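Local atomic coordinates of DNA polymerase III subunit beta (Deinococcus radiodurans, PDB entry 4TRT), a protein that probably tethers DNA polymerases and other proteins to DNA as a ring-shaped head-to-tail homodimer, giving replication its processivity. Residues I156-H161 with A165-S170; V175-F180 with R240-D245. All coordinates share one frame; numbering follows the deposited sequence.

Contact 1: residues I156-H161 with A165-S170; sequences IKLEHH and ARVVAS
Lys157 with Val168 and Glu159 with Arg166 form the hydrogen-bonded pairs of an antiparallel beta hairpin, strand 155-161 against strand 164-170. Of the four backbone bonds, that from Glu159 N to Arg166 O is the straightest, 2.8 Å long with 172° at the hydrogen. Between the pairs, Val167 CA gives a CA-H...O contact of 3.1 Å to Lys157 O.

Apolar contacts occupy the face bearing Leu158 and Val167, which lies beneath helix 130-140. Leu158 has CG anti to the backbone N (chi1 177°), and its CD1 reaches Val167 CG1 at 3.6 Å. Ile156 crosses Val167 obliquely, CG2 to CB 3.9 Å.

Polar side chains gather on the other face. Glu159 lies alongside Arg166, both pointing the same way, with OE1 3.5 Å from the aliphatic CD of Arg166. Carboxylate and guanidinium planes are 34° apart and no N-H of Arg166 points at OE1; the salt-bridge partner of Arg166 NE is Asp179. Along its own strand, Glu159 is gripped twice. His161 NE2 donates to the anti lone pair of OE1 (2.6 Å), with the oxygen in the ring plane, while Lys157 NZ comes to OE2 from above the carboxylate plane (2.8 Å). Tyr238 OH also bonds OE2. An alanine at Glu159 would remove both oxygens and is likely to leave Lys157 without its charge mate and the His161 ring freer to turn.

The buried carboxylate is thus satisfied at both oxygens, and the nearby cationic groups probably favour its ionised form.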
loop_
_atom_site.group_PDB
_atom_site.type_symbol
_atom_site.label_atom_id
_atom_site.label_comp_id
_atom_site.label_asym_id
_atom_site.label_seq_id
_atom_site.Cartn_x
_atom_site.Cartn_y
_atom_site.Cartn_z
ATOM N N ILE A 156 8.736 23.659 -14.082
ATOM C CA ILE A 156 10.078 23.172 -14.332
ATOM C C ILE A 156 10.577 23.817 -15.636
ATOM O O ILE A 156 9.910 23.729 -16.681
ATOM C CB ILE A 156 10.125 21.629 -14.461
ATOM C CG1 ILE A 156 9.948 20.917 -13.113
ATOM C CG2 ILE A 156 11.487 21.206 -15.006
ATOM C CD1 ILE A 156 8.671 21.197 -12.385
ATOM N N LYS A 157 11.744 24.456 -15.585
ATOM C CA LYS A 157 12.313 25.067 -16.776
ATOM C C LYS A 157 13.013 23.999 -17.609
ATOM O O LYS A 157 13.711 23.166 -17.066
ATOM C CB LYS A 157 13.331 26.151 -16.430
ATOM C CG LYS A 157 13.721 27.029 -17.626
ATOM C CD LYS A 157 14.993 27.800 -17.343
ATOM C CE LYS A 157 15.323 28.861 -18.390
ATOM N NZ LYS A 157 16.696 29.377 -18.144
ATOM N N LEU A 158 12.805 24.041 -18.923
ATOM C CA LEU A 158 13.605 23.262 -19.865
ATOM C C LEU A 158 14.438 24.228 -20.708
ATOM O O LEU A 158 13.896 25.161 -21.299
ATOM C CB LEU A 158 12.692 22.422 -20.758
ATOM C CG LEU A 158 13.421 21.609 -21.842
ATOM C CD1 LEU A 158 14.261 20.529 -21.178
ATOM C CD2 LEU A 158 12.452 20.970 -22.822
ATOM N N GLU A 159 15.750 24.009 -20.742
ATOM C CA GLU A 159 16.691 24.806 -21.531
ATOM C C GLU A 159 17.330 23.934 -22.591
ATOM O O GLU A 159 17.694 22.789 -22.299
ATOM C CB GLU A 159 17.855 25.283 -20.663
ATOM C CG GLU A 159 17.541 26.293 -19.596
ATOM C CD GLU A 159 18.744 26.601 -18.719
ATOM O OE1 GLU A 159 19.870 26.172 -19.031
ATOM O OE2 GLU A 159 18.567 27.285 -17.696
ATOM N N HIS A 160 17.508 24.473 -23.795
ATOM C CA HIS A 160 18.283 23.794 -24.841
ATOM C C HIS A 160 19.637 24.432 -25.036
ATOM O O HIS A 160 19.763 25.659 -25.019
ATOM C CB HIS A 160 17.512 23.759 -26.149
ATOM C CG HIS A 160 16.431 22.712 -26.174
ATOM N ND1 HIS A 160 15.174 22.952 -25.753
ATOM C CD2 HIS A 160 16.468 21.381 -26.572
ATOM C CE1 HIS A 160 14.444 21.831 -25.891
ATOM N NE2 HIS A 160 15.239 20.873 -26.393
ATOM N N HIS A 161 20.658 23.588 -25.200
ATOM C CA HIS A 161 22.047 24.032 -25.411
ATOM C C HIS A 161 22.713 23.161 -26.444
ATOM O O HIS A 161 23.710 22.498 -26.150
ATOM C CB HIS A 161 22.872 23.953 -24.117
ATOM C CG HIS A 161 22.275 24.692 -22.942
ATOM N ND1 HIS A 161 22.585 25.974 -22.657
ATOM C CD2 HIS A 161 21.395 24.267 -21.941
ATOM C CE1 HIS A 161 21.916 26.360 -21.545
ATOM N NE2 HIS A 161 21.198 25.313 -21.106
ATOM N N ALA A 165 20.551 19.379 -23.203
ATOM C CA ALA A 165 19.464 20.145 -22.636
ATOM C C ALA A 165 19.546 20.060 -21.107
ATOM O O ALA A 165 20.304 19.251 -20.562
ATOM C CB ALA A 165 18.140 19.588 -23.126
ATOM N N ARG A 166 18.746 20.874 -20.431
ATOM C CA ARG A 166 18.786 20.951 -18.979
ATOM C C ARG A 166 17.394 21.210 -18.441
ATOM O O ARG A 166 16.641 22.007 -19.017
ATOM C CB ARG A 166 19.709 22.095 -18.557
ATOM C CG ARG A 166 19.598 22.491 -17.098
ATOM C CD ARG A 166 20.573 23.602 -16.764
ATOM N NE ARG A 166 21.919 23.092 -16.650
ATOM C CZ ARG A 166 22.927 23.742 -16.090
ATOM N NH1 ARG A 166 22.764 24.969 -15.604
ATOM N NH2 ARG A 166 24.108 23.156 -16.018
ATOM N N VAL A 167 17.041 20.540 -17.344
ATOM C CA VAL A 167 15.836 20.908 -16.597
ATOM C C VAL A 167 16.231 21.458 -15.244
ATOM O O VAL A 167 17.206 21.007 -14.650
ATOM C CB VAL A 167 14.829 19.752 -16.403
ATOM C CG1 VAL A 167 14.097 19.462 -17.711
ATOM C CG2 VAL A 167 15.520 18.521 -15.829
ATOM N N VAL A 168 15.464 22.440 -14.778
ATOM C CA VAL A 168 15.758 23.140 -13.536
ATOM C C VAL A 168 14.459 23.401 -12.777
ATOM O O VAL A 168 13.454 23.823 -13.370
ATOM C CB VAL A 168 16.454 24.497 -13.801
ATOM C CG1 VAL A 168 16.972 25.123 -12.503
ATOM C CG2 VAL A 168 17.588 24.351 -14.805
ATOM N N ALA A 169 14.489 23.154 -11.467
ATOM C CA ALA A 169 13.409 23.554 -10.582
ATOM C C ALA A 169 13.979 24.256 -9.357
ATOM O O ALA A 169 15.136 24.018 -8.967
ATOM C CB ALA A 169 12.615 22.329 -10.178
ATOM N N SER A 170 13.161 25.120 -8.751
ATOM C CA SER A 170 13.586 25.901 -7.620
ATOM C C SER A 170 12.404 26.536 -6.898
ATOM O O SER A 170 11.329 26.715 -7.467
ATOM C CB SER A 170 14.553 27.004 -8.084
ATOM O OG SER A 170 15.016 27.774 -6.997
#

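Contact 2: residues V175-F180 with R240-D245; sequences VAIRDF and RVIPKD
Val175 and Val241 make the tighter of two apolar touches, CG2 to CG2 at 3.6 Å, with the branched side chains meeting at a slant. Val241 has this methyl between its backbone N and carbonyl carbon (chi1 -58° for CG1), the position that turns it toward the strand. Beside this pair, Ile177 and Ile242 reach for each other tip to tip, CD1 to CD1 at 3.9 Å. Both isoleucines are extended, and their terminal methyls span a gap too wide for the backbones, whose closest CA atoms, Val175 and Ile242, are 8.1 Å apart. On the strand side the group is well packed: Val356 touches both Val175 and Ile242, and Tyr238 lies against Ile177.

The loop side is looser. Val241 and Ile242 stay partly exposed, and the chain then leads out to solvent at Lys244 and Asp245. Lys244 folds back along its own segment, with NZ 3.1 Å from Ile242 O and tilted 29° out of the carbonyl plane. Asp245 turns elsewhere, to a salt bridge with Lys247.

The two segments belong to the central and C-terminal domains, and what passes between them directly is methyl against methyl. Such a half-open apolar patch is consistent with the hydrophobic pocket between these domains that receives partner-protein peptides in bacterial relatives; its chemistry suits greasy side chains better than charged ones.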
loop_
_atom_site.group_PDB
_atom_site.type_symbol
_atom_site.label_atom_id
_atom_site.label_comp_id
_atom_site.label_asym_id
_atom_site.label_seq_id
_atom_site.Cartn_x
_atom_site.Cartn_y
_atom_site.Cartn_z
ATOM N N VAL A 175 17.652 24.553 -5.344
ATOM C CA VAL A 175 17.649 24.390 -6.781
ATOM C C VAL A 175 17.981 22.933 -7.083
ATOM O O VAL A 175 18.816 22.319 -6.398
ATOM C CB VAL A 175 18.734 25.271 -7.459
ATOM C CG1 VAL A 175 18.501 25.292 -8.963
ATOM C CG2 VAL A 175 18.743 26.691 -6.888
ATOM N N ALA A 176 17.337 22.387 -8.106
ATOM C CA ALA A 176 17.676 21.065 -8.628
ATOM C C ALA A 176 17.850 21.212 -10.131
ATOM O O ALA A 176 17.018 21.842 -10.791
ATOM C CB ALA A 176 16.578 20.069 -8.315
ATOM N N ILE A 177 18.932 20.629 -10.641
ATOM C CA ILE A 177 19.331 20.712 -12.046
ATOM C C ILE A 177 19.713 19.329 -12.533
ATOM O O ILE A 177 20.382 18.575 -11.822
ATOM C CB ILE A 177 20.572 21.622 -12.199
ATOM C CG1 ILE A 177 20.262 23.053 -11.747
ATOM C CG2 ILE A 177 21.133 21.605 -13.633
ATOM C CD1 ILE A 177 21.506 23.884 -11.550
ATOM N N ARG A 178 19.263 18.966 -13.735
ATOM C CA ARG A 178 19.828 17.821 -14.421
ATOM C C ARG A 178 20.037 18.125 -15.901
ATOM O O ARG A 178 19.105 18.555 -16.584
ATOM C CB ARG A 178 18.958 16.580 -14.254
ATOM C CG ARG A 178 19.654 15.323 -14.778
ATOM C CD ARG A 178 19.440 14.115 -13.890
ATOM N NE ARG A 178 20.365 13.039 -14.236
ATOM C CZ ARG A 178 20.441 11.875 -13.600
ATOM N NH1 ARG A 178 19.662 11.619 -12.559
ATOM N NH2 ARG A 178 21.324 10.968 -14.000
ATOM N N ASP A 179 21.269 17.928 -16.358
ATOM C CA ASP A 179 21.661 18.030 -17.770
ATOM C C ASP A 179 21.504 16.666 -18.398
ATOM O O ASP A 179 21.787 15.656 -17.753
ATOM C CB ASP A 179 23.132 18.466 -17.900
ATOM C CG ASP A 179 23.345 19.925 -17.543
ATOM O OD1 ASP A 179 22.574 20.782 -18.024
ATOM O OD2 ASP A 179 24.266 20.234 -16.762
ATOM N N PHE A 180 21.053 16.634 -19.651
ATOM C CA PHE A 180 20.876 15.381 -20.370
ATOM C C PHE A 180 21.072 15.564 -21.893
ATOM O O PHE A 180 20.928 16.673 -22.399
ATOM C CB PHE A 180 19.496 14.795 -20.038
ATOM C CG PHE A 180 18.338 15.677 -20.429
ATOM C CD1 PHE A 180 17.937 16.725 -19.620
ATOM C CD2 PHE A 180 17.630 15.438 -21.604
ATOM C CE1 PHE A 180 16.868 17.537 -19.978
ATOM C CE2 PHE A 180 16.556 16.245 -21.971
ATOM C CZ PHE A 180 16.173 17.293 -21.154
ATOM N N ARG A 240 22.614 32.719 -9.934
ATOM C CA ARG A 240 22.983 33.655 -8.875
ATOM C C ARG A 240 22.950 33.028 -7.485
ATOM O O ARG A 240 23.650 33.495 -6.608
ATOM C CB ARG A 240 22.062 34.905 -8.860
ATOM C CG ARG A 240 22.101 35.809 -10.088
ATOM C CD ARG A 240 21.484 37.178 -9.794
ATOM N NE ARG A 240 22.400 38.084 -9.086
ATOM C CZ ARG A 240 22.065 39.299 -8.649
ATOM N NH1 ARG A 240 20.823 39.750 -8.809
ATOM N NH2 ARG A 240 22.970 40.068 -8.037
ATOM N N VAL A 241 22.134 31.996 -7.278
ATOM C CA VAL A 241 22.028 31.369 -5.951
ATOM C C VAL A 241 22.879 30.094 -5.810
ATOM O O VAL A 241 22.864 29.452 -4.745
ATOM C CB VAL A 241 20.552 31.080 -5.560
ATOM C CG1 VAL A 241 19.723 32.369 -5.568
ATOM C CG2 VAL A 241 19.917 30.022 -6.461
ATOM N N ILE A 242 23.630 29.744 -6.864
ATOM C CA ILE A 242 24.563 28.606 -6.823
ATOM C C ILE A 242 25.923 29.078 -6.301
ATOM O O ILE A 242 26.534 29.965 -6.881
ATOM C CB ILE A 242 24.770 27.966 -8.214
ATOM C CG1 ILE A 242 23.468 27.437 -8.780
ATOM C CG2 ILE A 242 25.737 26.791 -8.141
ATOM C CD1 ILE A 242 23.606 26.879 -10.185
ATOM N N PRO A 243 26.412 28.474 -5.205
ATOM C CA PRO A 243 27.684 28.924 -4.622
ATOM C C PRO A 243 28.896 28.502 -5.457
ATOM O O PRO A 243 28.963 27.370 -5.898
ATOM C CB PRO A 243 27.699 28.229 -3.257
ATOM C CG PRO A 243 26.895 26.992 -3.464
ATOM C CD PRO A 243 25.821 27.350 -4.456
ATOM N N LYS A 244 29.835 29.410 -5.686
ATOM C CA LYS A 244 31.064 29.083 -6.419
ATOM C C LYS A 244 32.308 29.138 -5.541
ATOM O O LYS A 244 33.354 28.666 -5.968
ATOM C CB LYS A 244 31.269 29.988 -7.639
ATOM C CG LYS A 244 30.473 29.609 -8.866
ATOM C CD LYS A 244 28.987 29.819 -8.666
ATOM C CE LYS A 244 28.187 29.702 -9.971
ATOM N NZ LYS A 244 26.977 30.567 -9.914
ATOM N N ASP A 245 32.207 29.693 -4.332
ATOM C CA ASP A 245 33.365 29.752 -3.421
ATOM C C ASP A 245 33.298 28.597 -2.402
ATOM O O ASP A 245 32.832 28.763 -1.284
ATOM C CB ASP A 245 33.424 31.114 -2.720
ATOM C CG ASP A 245 34.693 31.305 -1.895
ATOM O OD1 ASP A 245 35.529 30.382 -1.831
ATOM O OD2 ASP A 245 34.848 32.384 -1.287
#

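Followed from the N terminus, the chain first closes contact 1, where the short turn between residues 161 and 165 folds strand 164-170 back on strand 155-161. Contact 2 opens only afterwards, so the two are in series and neither nests in the other. Strand 175-181 comes next and is the other neighbour of 164-170 in the same sheet; a salt bridge from Arg166 NE to Asp179 OD1 (2.8 Å) joins the contacts directly. From there the chain completes the central domain over 59 residues before 240-245 returns to this strand. Contact 1 is therefore local to the central domain, whereas contact 2 ties that domain to the start of the C-terminal one.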